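Local structure of LysM domain protein (Mycobacterium smegmatis, 4OIT) at residues B[15-20]-B[24-29]; B[34-37]-B[42-45]; B[56-59]-B[63-66]; B[84-87]-B[93-96]; B[87-90]-B[96-99]. The protein binds mannose as a bacterial lectin of the beta-prism II fold and forms a domain-swapped dimer. One frame throughout, in Å; residues are numbered along the deposited sequence.

Contact 1 of 5, residues B[15-20]-B[24-29]; sequences GSLQSG and YTLTLQ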
# COMPACT_ATOMS: atom_id res chain seq x y z
N GLY B 15 17.34 -1.44 0.77
CA GLY B 15 18.03 -0.69 1.81
C GLY B 15 18.65 -1.61 2.84
O GLY B 15 18.10 -2.68 3.13
N SER B 16 19.79 -1.20 3.40
CA SER B 16 20.53 -2.03 4.34
C SER B 16 21.01 -1.25 5.55
O SER B 16 21.36 -0.07 5.44
CB SER B 16 21.74 -2.67 3.65
OG SER B 16 21.35 -3.56 2.62
N LEU B 17 21.00 -1.92 6.70
CA LEU B 17 21.83 -1.53 7.83
C LEU B 17 23.03 -2.46 7.85
O LEU B 17 22.93 -3.62 7.46
CB LEU B 17 21.08 -1.65 9.16
CG LEU B 17 20.01 -0.60 9.48
CD1 LEU B 17 19.59 -0.76 10.94
CD2 LEU B 17 20.49 0.82 9.21
N GLN B 18 24.18 -1.94 8.28
CA GLN B 18 25.36 -2.76 8.49
C GLN B 18 26.02 -2.42 9.81
O GLN B 18 26.11 -1.24 10.19
CB GLN B 18 26.36 -2.61 7.34
CG GLN B 18 27.42 -3.71 7.32
CD GLN B 18 28.39 -3.58 6.17
OE1 GLN B 18 29.23 -2.69 6.15
NE2 GLN B 18 28.28 -4.49 5.20
N SER B 19 26.50 -3.44 10.51
CA SER B 19 27.22 -3.26 11.77
C SER B 19 28.53 -2.52 11.51
O SER B 19 29.09 -2.60 10.42
CB SER B 19 27.50 -4.62 12.42
OG SER B 19 28.18 -5.49 11.53
N GLY B 20 28.99 -1.79 12.52
CA GLY B 20 30.24 -1.01 12.42
C GLY B 20 31.43 -1.81 11.92
O GLY B 20 32.21 -1.33 11.10
N TYR B 24 28.14 -7.84 9.81
CA TYR B 24 26.71 -8.15 9.82
C TYR B 24 25.91 -7.13 9.02
O TYR B 24 26.12 -5.92 9.16
CB TYR B 24 26.20 -8.22 11.26
CG TYR B 24 27.06 -9.08 12.16
CD1 TYR B 24 27.36 -10.39 11.81
CD2 TYR B 24 27.58 -8.58 13.35
CE1 TYR B 24 28.16 -11.19 12.62
CE2 TYR B 24 28.38 -9.37 14.17
CZ TYR B 24 28.66 -10.67 13.80
OH TYR B 24 29.45 -11.46 14.60
N THR B 25 25.00 -7.62 8.19
CA THR B 25 24.23 -6.77 7.27
C THR B 25 22.74 -7.12 7.31
O THR B 25 22.35 -8.23 6.95
CB THR B 25 24.73 -6.92 5.82
OG1 THR B 25 26.16 -6.77 5.78
CG2 THR B 25 24.09 -5.88 4.90
N LEU B 26 21.93 -6.17 7.76
CA LEU B 26 20.47 -6.33 7.78
C LEU B 26 19.86 -5.65 6.55
O LEU B 26 19.93 -4.43 6.41
CB LEU B 26 19.88 -5.71 9.06
CG LEU B 26 18.36 -5.78 9.23
CD1 LEU B 26 17.91 -7.20 9.54
CD2 LEU B 26 17.90 -4.83 10.33
N THR B 27 19.27 -6.45 5.66
CA THR B 27 18.78 -5.96 4.37
C THR B 27 17.30 -6.29 4.16
O THR B 27 16.90 -7.45 4.25
CB THR B 27 19.58 -6.59 3.21
OG1 THR B 27 20.98 -6.33 3.40
CG2 THR B 27 19.14 -6.02 1.86
N LEU B 28 16.51 -5.27 3.87
CA LEU B 28 15.16 -5.47 3.35
C LEU B 28 15.28 -5.74 1.86
O LEU B 28 15.59 -4.84 1.08
CB LEU B 28 14.26 -4.26 3.61
CG LEU B 28 12.82 -4.36 3.07
CD1 LEU B 28 12.15 -5.66 3.47
CD2 LEU B 28 11.98 -3.18 3.55
N GLN B 29 15.06 -6.99 1.47
CA GLN B 29 15.27 -7.44 0.10
C GLN B 29 14.08 -7.08 -0.80
O GLN B 29 13.05 -6.61 -0.32
CB GLN B 29 15.52 -8.95 0.07
CG GLN B 29 16.65 -9.41 0.98
CD GLN B 29 17.03 -10.87 0.79
OE1 GLN B 29 18.19 -11.24 1.00
NE2 GLN B 29 16.07 -11.71 0.42

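Contact 2 of 5, residues B[34-37]-B[42-45]; sequences LVLY and AVWS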
# COMPACT_ATOMS: atom_id res chain seq x y z
N LEU B 34 13.02 -9.37 5.28
CA LEU B 34 14.03 -8.63 6.02
C LEU B 34 15.05 -9.64 6.54
O LEU B 34 14.77 -10.39 7.48
CB LEU B 34 13.41 -7.87 7.19
CG LEU B 34 14.40 -7.06 8.04
CD1 LEU B 34 14.94 -5.87 7.25
CD2 LEU B 34 13.77 -6.60 9.34
N VAL B 35 16.24 -9.64 5.94
CA VAL B 35 17.23 -10.68 6.21
C VAL B 35 18.49 -10.12 6.89
O VAL B 35 19.05 -9.12 6.45
CB VAL B 35 17.66 -11.40 4.92
CG1 VAL B 35 18.49 -12.63 5.24
CG2 VAL B 35 16.43 -11.78 4.10
N LEU B 36 18.91 -10.79 7.96
CA LEU B 36 20.17 -10.50 8.63
C LEU B 36 21.24 -11.48 8.14
O LEU B 36 21.13 -12.68 8.35
CB LEU B 36 20.01 -10.63 10.15
CG LEU B 36 21.27 -10.44 11.00
CD1 LEU B 36 21.83 -9.03 10.87
CD2 LEU B 36 20.97 -10.76 12.46
N TYR B 37 22.27 -10.94 7.48
CA TYR B 37 23.39 -11.74 6.99
C TYR B 37 24.63 -11.56 7.86
O TYR B 37 24.96 -10.44 8.26
CB TYR B 37 23.72 -11.38 5.54
CG TYR B 37 22.67 -11.85 4.55
CD1 TYR B 37 22.58 -13.19 4.19
CD2 TYR B 37 21.79 -10.95 3.97
CE1 TYR B 37 21.62 -13.62 3.28
CE2 TYR B 37 20.83 -11.37 3.06
CZ TYR B 37 20.75 -12.71 2.72
OH TYR B 37 19.81 -13.14 1.82
N ALA B 42 22.76 -16.48 5.89
CA ALA B 42 21.57 -15.93 6.55
C ALA B 42 21.43 -16.55 7.93
O ALA B 42 21.32 -17.77 8.07
CB ALA B 42 20.33 -16.20 5.72
N VAL B 43 21.45 -15.70 8.96
CA VAL B 43 21.34 -16.16 10.35
C VAL B 43 19.98 -15.87 10.98
O VAL B 43 19.65 -16.41 12.04
CB VAL B 43 22.46 -15.57 11.24
CG1 VAL B 43 23.82 -15.97 10.70
CG2 VAL B 43 22.36 -14.05 11.33
N TRP B 44 19.19 -15.02 10.32
CA TRP B 44 17.85 -14.67 10.78
C TRP B 44 17.11 -13.91 9.69
O TRP B 44 17.72 -13.21 8.87
CB TRP B 44 17.91 -13.81 12.04
CG TRP B 44 16.56 -13.36 12.53
CD1 TRP B 44 15.69 -14.08 13.30
CD2 TRP B 44 15.93 -12.09 12.30
NE1 TRP B 44 14.56 -13.34 13.55
CE2 TRP B 44 14.68 -12.12 12.95
CE3 TRP B 44 16.30 -10.94 11.60
CZ2 TRP B 44 13.79 -11.04 12.92
CZ3 TRP B 44 15.42 -9.86 11.57
CH2 TRP B 44 14.18 -9.92 12.23
N SER B 45 15.79 -14.07 9.68
CA SER B 45 14.93 -13.27 8.82
C SER B 45 13.53 -13.22 9.40
O SER B 45 13.18 -14.03 10.26
CB SER B 45 14.90 -13.83 7.39
OG SER B 45 14.14 -15.02 7.31

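Contact 3 of 5, residues B[56-59]-B[63-66]; sequences AEVQ and NFVL. With BMA (beta-D-mannopyranose), chain I.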
# COMPACT_ATOMS: atom_id res chain seq x y z
N ALA B 56 10.37 -1.04 5.86
CA ALA B 56 10.46 -1.46 7.25
C ALA B 56 10.82 -0.24 8.08
O ALA B 56 12.00 0.12 8.17
CB ALA B 56 11.50 -2.56 7.41
N GLU B 57 9.82 0.40 8.66
CA GLU B 57 10.03 1.67 9.34
C GLU B 57 9.97 1.58 10.86
O GLU B 57 9.08 0.95 11.44
CB GLU B 57 9.05 2.74 8.83
CG GLU B 57 7.58 2.55 9.17
CD GLU B 57 6.71 3.66 8.60
OE1 GLU B 57 7.15 4.34 7.66
OE2 GLU B 57 5.57 3.84 9.10
N VAL B 58 10.97 2.20 11.49
CA VAL B 58 11.01 2.40 12.93
C VAL B 58 10.14 3.62 13.20
O VAL B 58 10.55 4.75 12.91
CB VAL B 58 12.45 2.65 13.43
CG1 VAL B 58 12.48 2.78 14.95
CG2 VAL B 58 13.38 1.53 12.99
N GLN B 59 8.95 3.40 13.73
CA GLN B 59 7.95 4.46 13.86
C GLN B 59 8.16 5.34 15.09
O GLN B 59 8.80 4.94 16.07
CB GLN B 59 6.55 3.86 13.92
CG GLN B 59 6.16 3.05 12.68
CD GLN B 59 4.75 2.47 12.73
OE1 GLN B 59 4.25 1.98 11.73
NE2 GLN B 59 4.10 2.53 13.90
N ASN B 63 7.11 1.51 17.52
CA ASN B 63 6.91 0.20 16.92
C ASN B 63 7.70 0.08 15.62
O ASN B 63 7.61 0.95 14.76
CB ASN B 63 5.41 -0.01 16.65
CG ASN B 63 5.03 -1.48 16.54
OD1 ASN B 63 5.82 -2.39 16.80
ND2 ASN B 63 3.78 -1.72 16.15
N PHE B 64 8.48 -0.99 15.51
CA PHE B 64 9.19 -1.30 14.27
C PHE B 64 8.34 -2.27 13.45
O PHE B 64 7.96 -3.33 13.94
CB PHE B 64 10.57 -1.89 14.57
CG PHE B 64 11.34 -2.33 13.35
CD1 PHE B 64 11.45 -1.51 12.24
CD2 PHE B 64 11.98 -3.57 13.33
CE1 PHE B 64 12.17 -1.91 11.12
CE2 PHE B 64 12.69 -3.98 12.21
CZ PHE B 64 12.79 -3.15 11.11
N VAL B 65 8.02 -1.89 12.22
CA VAL B 65 6.96 -2.53 11.44
C VAL B 65 7.33 -2.70 9.97
O VAL B 65 7.76 -1.75 9.32
CB VAL B 65 5.67 -1.70 11.50
CG1 VAL B 65 4.56 -2.35 10.69
CG2 VAL B 65 5.22 -1.49 12.94
N LEU B 66 7.14 -3.91 9.45
CA LEU B 66 7.23 -4.17 8.02
C LEU B 66 5.86 -3.92 7.39
O LEU B 66 4.87 -4.53 7.80
CB LEU B 66 7.67 -5.61 7.74
CG LEU B 66 9.18 -5.87 7.67
CD1 LEU B 66 9.88 -5.48 8.97
CD2 LEU B 66 9.44 -7.33 7.35
C1 BMA I . 0.04 -0.67 15.79
C2 BMA I . 0.60 0.69 15.35
C3 BMA I . 0.54 0.72 13.83
C4 BMA I . 1.12 -0.53 13.18
C5 BMA I . 0.63 -1.87 13.76
C6 BMA I . 1.73 -2.88 13.44
O1 BMA I . -0.03 -0.98 17.21
O2 BMA I . 1.97 0.85 15.81
O3 BMA I . 1.26 1.87 13.34
O4 BMA I . 0.75 -0.53 11.79
O5 BMA I . 0.38 -1.93 15.17
O6 BMA I . 1.16 -4.19 13.31

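Contact 4 of 5, residues B[84-87]-B[93-96]; sequences VKLV and NLVL. With MAN (alpha-D-mannopyranose), chain H.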
# COMPACT_ATOMS: atom_id res chain seq x y z
N VAL B 84 -6.95 11.53 -18.95
CA VAL B 84 -8.07 10.64 -18.67
C VAL B 84 -8.99 11.18 -17.58
O VAL B 84 -8.54 11.80 -16.61
CB VAL B 84 -7.63 9.20 -18.29
CG1 VAL B 84 -6.83 8.58 -19.42
CG2 VAL B 84 -6.86 9.17 -16.98
N LYS B 85 -10.28 10.93 -17.76
CA LYS B 85 -11.29 11.21 -16.74
C LYS B 85 -12.36 10.13 -16.77
O LYS B 85 -12.75 9.65 -17.84
CB LYS B 85 -11.91 12.59 -16.95
CG LYS B 85 -12.52 12.82 -18.32
CD LYS B 85 -13.03 14.24 -18.45
CE LYS B 85 -13.58 14.53 -19.84
NZ LYS B 85 -14.26 15.85 -19.90
N LEU B 86 -12.83 9.74 -15.59
CA LEU B 86 -13.90 8.75 -15.46
C LEU B 86 -15.23 9.46 -15.28
O LEU B 86 -15.37 10.29 -14.38
CB LEU B 86 -13.63 7.83 -14.26
CG LEU B 86 -14.61 6.67 -14.08
CD1 LEU B 86 -14.42 5.61 -15.16
CD2 LEU B 86 -14.45 6.05 -12.69
N VAL B 87 -16.20 9.13 -16.12
CA VAL B 87 -17.50 9.80 -16.11
C VAL B 87 -18.62 8.78 -15.95
O VAL B 87 -18.75 7.85 -16.76
CB VAL B 87 -17.74 10.61 -17.41
CG1 VAL B 87 -19.04 11.39 -17.32
CG2 VAL B 87 -16.58 11.55 -17.68
N ASN B 93 -24.04 4.66 -18.47
CA ASN B 93 -22.73 4.16 -18.84
C ASN B 93 -21.64 4.75 -17.94
O ASN B 93 -21.70 5.91 -17.55
CB ASN B 93 -22.42 4.48 -20.31
CG ASN B 93 -21.33 3.59 -20.90
OD1 ASN B 93 -20.81 2.69 -20.24
ND2 ASN B 93 -20.99 3.84 -22.16
N LEU B 94 -20.67 3.91 -17.60
CA LEU B 94 -19.45 4.34 -16.93
C LEU B 94 -18.33 4.29 -17.95
O LEU B 94 -18.00 3.22 -18.46
CB LEU B 94 -19.13 3.44 -15.74
CG LEU B 94 -17.91 3.83 -14.90
CD1 LEU B 94 -17.97 5.27 -14.43
CD2 LEU B 94 -17.77 2.90 -13.71
N VAL B 95 -17.75 5.45 -18.23
CA VAL B 95 -16.79 5.60 -19.33
C VAL B 95 -15.52 6.30 -18.85
O VAL B 95 -15.58 7.35 -18.21
CB VAL B 95 -17.39 6.45 -20.48
CG1 VAL B 95 -16.47 6.44 -21.69
CG2 VAL B 95 -18.77 5.94 -20.85
N LEU B 96 -14.37 5.70 -19.17
CA LEU B 96 -13.09 6.38 -18.99
C LEU B 96 -12.73 7.06 -20.31
O LEU B 96 -12.46 6.40 -21.31
CB LEU B 96 -11.99 5.40 -18.59
CG LEU B 96 -10.67 6.05 -18.13
CD1 LEU B 96 -10.79 6.61 -16.73
CD2 LEU B 96 -9.54 5.04 -18.19
C1 MAN H . -22.09 4.89 -25.68
C2 MAN H . -22.46 6.23 -25.04
C3 MAN H . -21.33 7.25 -25.11
C4 MAN H . -20.03 6.62 -24.63
C5 MAN H . -19.73 5.38 -25.45
C6 MAN H . -18.49 4.70 -24.90
O1 MAN H . -22.20 4.96 -27.09
O2 MAN H . -22.85 6.04 -23.69
O3 MAN H . -21.64 8.38 -24.31
O4 MAN H . -18.98 7.55 -24.81
O5 MAN H . -20.79 4.44 -25.34
O6 MAN H . -18.29 3.47 -25.56

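Contact 5 of 5, residues B[87-90]-B[96-99]; sequences VLQD and LYAK. With MAN (alpha-D-mannopyranose), chain H.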
# COMPACT_ATOMS: atom_id res chain seq x y z
N VAL B 87 -16.20 9.13 -16.12
CA VAL B 87 -17.50 9.80 -16.11
C VAL B 87 -18.62 8.78 -15.95
O VAL B 87 -18.75 7.85 -16.76
CB VAL B 87 -17.74 10.61 -17.41
CG1 VAL B 87 -19.04 11.39 -17.32
CG2 VAL B 87 -16.58 11.55 -17.68
N LEU B 88 -19.43 8.96 -14.91
CA LEU B 88 -20.68 8.23 -14.74
C LEU B 88 -21.79 9.06 -15.38
O LEU B 88 -22.15 10.12 -14.87
CB LEU B 88 -20.98 7.98 -13.25
CG LEU B 88 -22.27 7.23 -12.92
CD1 LEU B 88 -22.31 5.85 -13.55
CD2 LEU B 88 -22.45 7.12 -11.41
N GLN B 89 -22.31 8.57 -16.50
CA GLN B 89 -23.20 9.36 -17.36
C GLN B 89 -24.67 9.17 -17.04
O GLN B 89 -25.06 8.20 -16.39
CB GLN B 89 -22.95 9.00 -18.83
CG GLN B 89 -21.49 9.05 -19.26
CD GLN B 89 -21.29 8.97 -20.76
OE1 GLN B 89 -20.50 9.72 -21.33
NE2 GLN B 89 -22.02 8.07 -21.42
N ASP B 90 -25.50 10.09 -17.53
CA ASP B 90 -26.95 10.02 -17.34
C ASP B 90 -27.62 8.89 -18.13
O ASP B 90 -28.75 8.52 -17.84
CB ASP B 90 -27.61 11.37 -17.71
CG ASP B 90 -27.31 12.47 -16.70
OD1 ASP B 90 -27.15 12.17 -15.49
OD2 ASP B 90 -27.25 13.65 -17.11
N LEU B 96 -14.37 5.70 -19.17
CA LEU B 96 -13.09 6.38 -18.99
C LEU B 96 -12.73 7.06 -20.31
O LEU B 96 -12.46 6.40 -21.31
CB LEU B 96 -11.99 5.40 -18.59
CG LEU B 96 -10.67 6.05 -18.13
CD1 LEU B 96 -10.79 6.61 -16.73
CD2 LEU B 96 -9.54 5.04 -18.19
N TYR B 97 -12.75 8.39 -20.29
CA TYR B 97 -12.47 9.20 -21.46
C TYR B 97 -11.01 9.62 -21.47
O TYR B 97 -10.50 10.10 -20.47
CB TYR B 97 -13.35 10.45 -21.49
CG TYR B 97 -14.78 10.19 -21.93
CD1 TYR B 97 -15.07 9.88 -23.25
CD2 TYR B 97 -15.83 10.27 -21.02
CE1 TYR B 97 -16.37 9.64 -23.66
CE2 TYR B 97 -17.14 10.04 -21.42
CZ TYR B 97 -17.40 9.73 -22.74
OH TYR B 97 -18.70 9.50 -23.14
N ALA B 98 -10.36 9.43 -22.62
CA ALA B 98 -8.98 9.88 -22.83
C ALA B 98 -8.95 11.01 -23.85
O ALA B 98 -9.98 11.39 -24.41
CB ALA B 98 -8.12 8.71 -23.30
N LYS B 99 -7.76 11.54 -24.07
CA LYS B 99 -7.51 12.58 -25.07
C LYS B 99 -8.05 12.19 -26.45
O LYS B 99 -8.77 12.97 -27.08
CB LYS B 99 -6.01 12.84 -25.15
CG LYS B 99 -5.58 13.90 -26.15
CD LYS B 99 -4.07 14.08 -26.14
CE LYS B 99 -3.60 14.98 -25.02
NZ LYS B 99 -3.90 16.41 -25.32
C1 MAN H . -22.09 4.89 -25.68
C2 MAN H . -22.46 6.23 -25.04
C3 MAN H . -21.33 7.25 -25.11
C4 MAN H . -20.03 6.62 -24.63
C5 MAN H . -19.73 5.38 -25.45
C6 MAN H . -18.49 4.70 -24.90
O1 MAN H . -22.20 4.96 -27.09
O2 MAN H . -22.85 6.04 -23.69
O3 MAN H . -21.64 8.38 -24.31
O4 MAN H . -18.98 7.55 -24.81
O5 MAN H . -20.79 4.44 -25.34
O6 MAN H . -18.29 3.47 -25.56

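Contact 1 of 5, residues B[15-20]-B[24-29]
Ser16 and Thr27 meet through hydroxyls that both lie beside their own backbone N, Ser16 OG at chi1 -65° and Thr27 OG1 at chi1 -55°. This sets Ser16 OG 2.9 Å from Thr27 OG1, and either hydroxyl could donate. Gln18 sends CG away from its backbone N, chi1 -164°, and stays extended beyond it. Its NE2 donates to Thr25 OG1 over 3.2 Å, nearly straight and almost within the amide plane. These four polar side chains share one face of the sheet. Leu17 and Leu26 lie on the other face, where Leu17 CB is 4.2 Å from Leu26 CB. The motif is an antiparallel beta hairpin of strands 16-18 and 24-28, part of one sheet of the beta-prism II domain. Leu17 and Leu26 form its hydrogen-bonded pair. Leu17 N donates to Leu26 O at 2.7 Å, and Leu26 N returns a bond to Leu17 O. At one end Leu28 N reaches Gly15 O. At the other, Ser19 N donates to Tyr24 O at 2.8 Å, while Tyr24 N donates back to Ser19 OG at 2.9 Å. Ser19 OG has a further hydrogen bond to Asn21 OD1 in the turn. Leu26 packs on Leu34 of the next strand and on Leu94 of the second subunit. Ser19 and Tyr24 pack on Asp90 of that subunit.

Contact 2 of 5, residues B[34-37]-B[42-45]
The indole of Trp44 meets Leu36 at its edge. Leu36 CB lies near the ring plane, 4.0 Å from Trp44 CE3. The ring of Tyr37 has Val35 CG1 over one face, offset toward the rim. Ala42 CB approaches the same ring from across the hairpin, 3.8 Å from Tyr37 CE1. These residues belong to an antiparallel beta hairpin with a beta bulge, made by strands 34-38 and 41-45 in a sheet of the beta-prism II fold. Leu36 pairs with Trp44, but Tyr37 pairs with Ala42, so Val43 is the extra residue. Leu36 N donates to Trp44 O at 2.8 Å. Val43 N donates to Leu36 O at 3.1 Å, and this bond is nearly straight. Val35, Tyr37, Ala42 and Ser45 point to one face of the sheet, Leu36 and Trp44 to the other. Val35 CG1 also touches Ala42 CB at 4.0 Å. The face with Leu36 and Trp44 turns to the second subunit, where Leu36 packs on Leu88 of that chain and Trp44 on its Leu106, a residue of the C-terminal tag. The phenol oxygen of Tyr37 is hydrogen-bonded to Gln29 OE1 on the neighbouring strand. Val43 holds CG2 between its backbone N and carbonyl carbon, and from there the methyl reaches Leu36 CD2 at 3.7 Å.

Contact 3 of 5, residues B[56-59]-B[63-66]
Asn63 and Gln59, one from each side of the contact, grip O2 of the bound beta-D-mannopyranose with their amides. Asn63 ND2 donates to BMA O2 at 3.2 Å, almost straight, and Gln59 NE2 adds a weak bond. Gln59 NE2 makes a better bond to BMA O3, at 3.0 Å. Gln59 stays extended beyond CG, chi2 -179°, which carries its amide out to the sugar. Tyr67 OH bonds to Gln59 OE1, and Asp61 OD1 to Gln59 NE2, so both ends of the amide are held and its flip is fixed. Tyr67 OH and Asp61 OD2 also bond the sugar. The motif is an antiparallel beta hairpin of strands 53-58 and 64-68. The residues Gln59, Asp61, Asn63, Val65 and Tyr67 form the QxDxNxVxY mannose site of beta-prism II lectins. Val65 CG2 gives the apolar contact, 3.8 Å from BMA C6. The two amide-bearing residues are also joined through the backbone: Gln59 N donates to Asn63 O at 3.0 Å, from above the carbonyl plane. Behind the site, Glu57 and Val65 are joined by two backbone bonds. On the other face the Phe64 ring turns its edge to Ala56 O and Glu57 O. Val58 CG2 lies 3.7 Å from Phe64 CD1, and Leu66 CD1 meets Ala56 CB at 3.7 Å. Asn63 OD1 accepts from Thr78 N of the second subunit, which is consistent with that subunit steadying this sugar-binding amide.

Contact 4 of 5, residues B[84-87]-B[93-96]
Leu96 and Leu86 have the largest buried areas in this contact, followed by Val87. Leu96 and Leu86 face each other as a non-hydrogen-bonded pair, and Leu96 CD1 comes within 4.0 Å of Leu86 CB. With chi1 at -169° the CG of Leu96 stands anti to N, and Leu96 CD1 also lies beside Lys85 O at 3.8 Å. Leu86 meets a second leucine on the same face: its CD1 is 3.6 Å from Leu94 CD1. Val87 carries the backbone bonds instead. Val87 N donates to Val95 O at 2.8 Å, and Val95 N donates to Val87 O at 3.0 Å. Both bonds are nearly straight. The two strands, 85-88 and 94-98, form an antiparallel beta hairpin of the beta-prism II fold. Strand 85-88 also pairs with a strand of the second subunit, so the sheet continues across the interface. There Leu86 packs on Phe64 and Leu94 on Leu26 of that chain. At the hairpin's sugar end, Asn93 ND2 donates to O2 of the bound alpha-D-mannopyranose at 3.3 Å. Asn93 OD1 accepts from N of Glu107, a residue of the C-terminal tag, which in this crystal probably holds the amide with its N-H side toward the sugar.

Contact 5 of 5, residues B[87-90]-B[96-99]
Gln89 and Tyr97 reach toward each other from opposite directions and meet at their polar ends. The amide plane of Gln89 is turned 40° from the Tyr97 ring. Gln89 OE1 lies at the edge of that ring, near its plane. Tyr97 OH donates to Gln89 OE1 at 2.6 Å, and the donor is tilted 28° from the carbonyl plane. Gln89 places CG beside its backbone N, chi1 -51°, and runs extended beyond it; this brings OE1 to the phenol oxygen and NE2 to the sugar. Val87 lies along another part of the ring edge. Its CG2 is 3.7 Å from Tyr97 CD2, and the two side chains run obliquely to one another. Tyr97 lies on strand 94-98 and Gln89 just past the end of strand 85-88, in one hairpin. With Asp91, Asn93 and Ser105, Gln89 and Tyr97 line the alpha-D-mannopyranose pocket of this beta-prism II lectin. The sugar sits across the two polar ends. MAN O4 donates to Tyr97 OH at 2.6 Å. Gln89 NE2 donates to MAN O3 at 2.9 Å, and more weakly to MAN O2. Gln89 NE2 is also bonded to Asp91 OD1, and Asp91 OD2 binds the sugar as well. Gln89 O is hydrogen-bonded to Ser19 OG of the second subunit. The hydrogen bonds run in a chain, from MAN O4 to Tyr97 OH and from Tyr97 OH to Gln89 OE1. With OE1 so engaged, the amide is set with NE2 as donor to the sugar, which is consistent with recognition of the O2, O3 and O4 hydroxyls together.

Overall arrangement
Along the chain, contacts 1, 2 and 3 follow in series and touch one another. Contacts 1 and 2 share one four-stranded sheet, where strands 24-28 and 34-38 are neighbours, and their centres are about 9 Å apart. Contact 3 is in a separate sheet, its centre about 17 Å from that of contact 2. Contacts 4 and 5 use the same hairpin, with centres about 3 Å apart. They lie on the opposite side of the chain's centre; the centres of contacts 3 and 4 are about 39 Å apart. All five touch the second subunit, as expected for a domain-swapped dimer. Contact 3 holds a beta-D-mannopyranose, and contacts 4 and 5 share one alpha-D-mannopyranose.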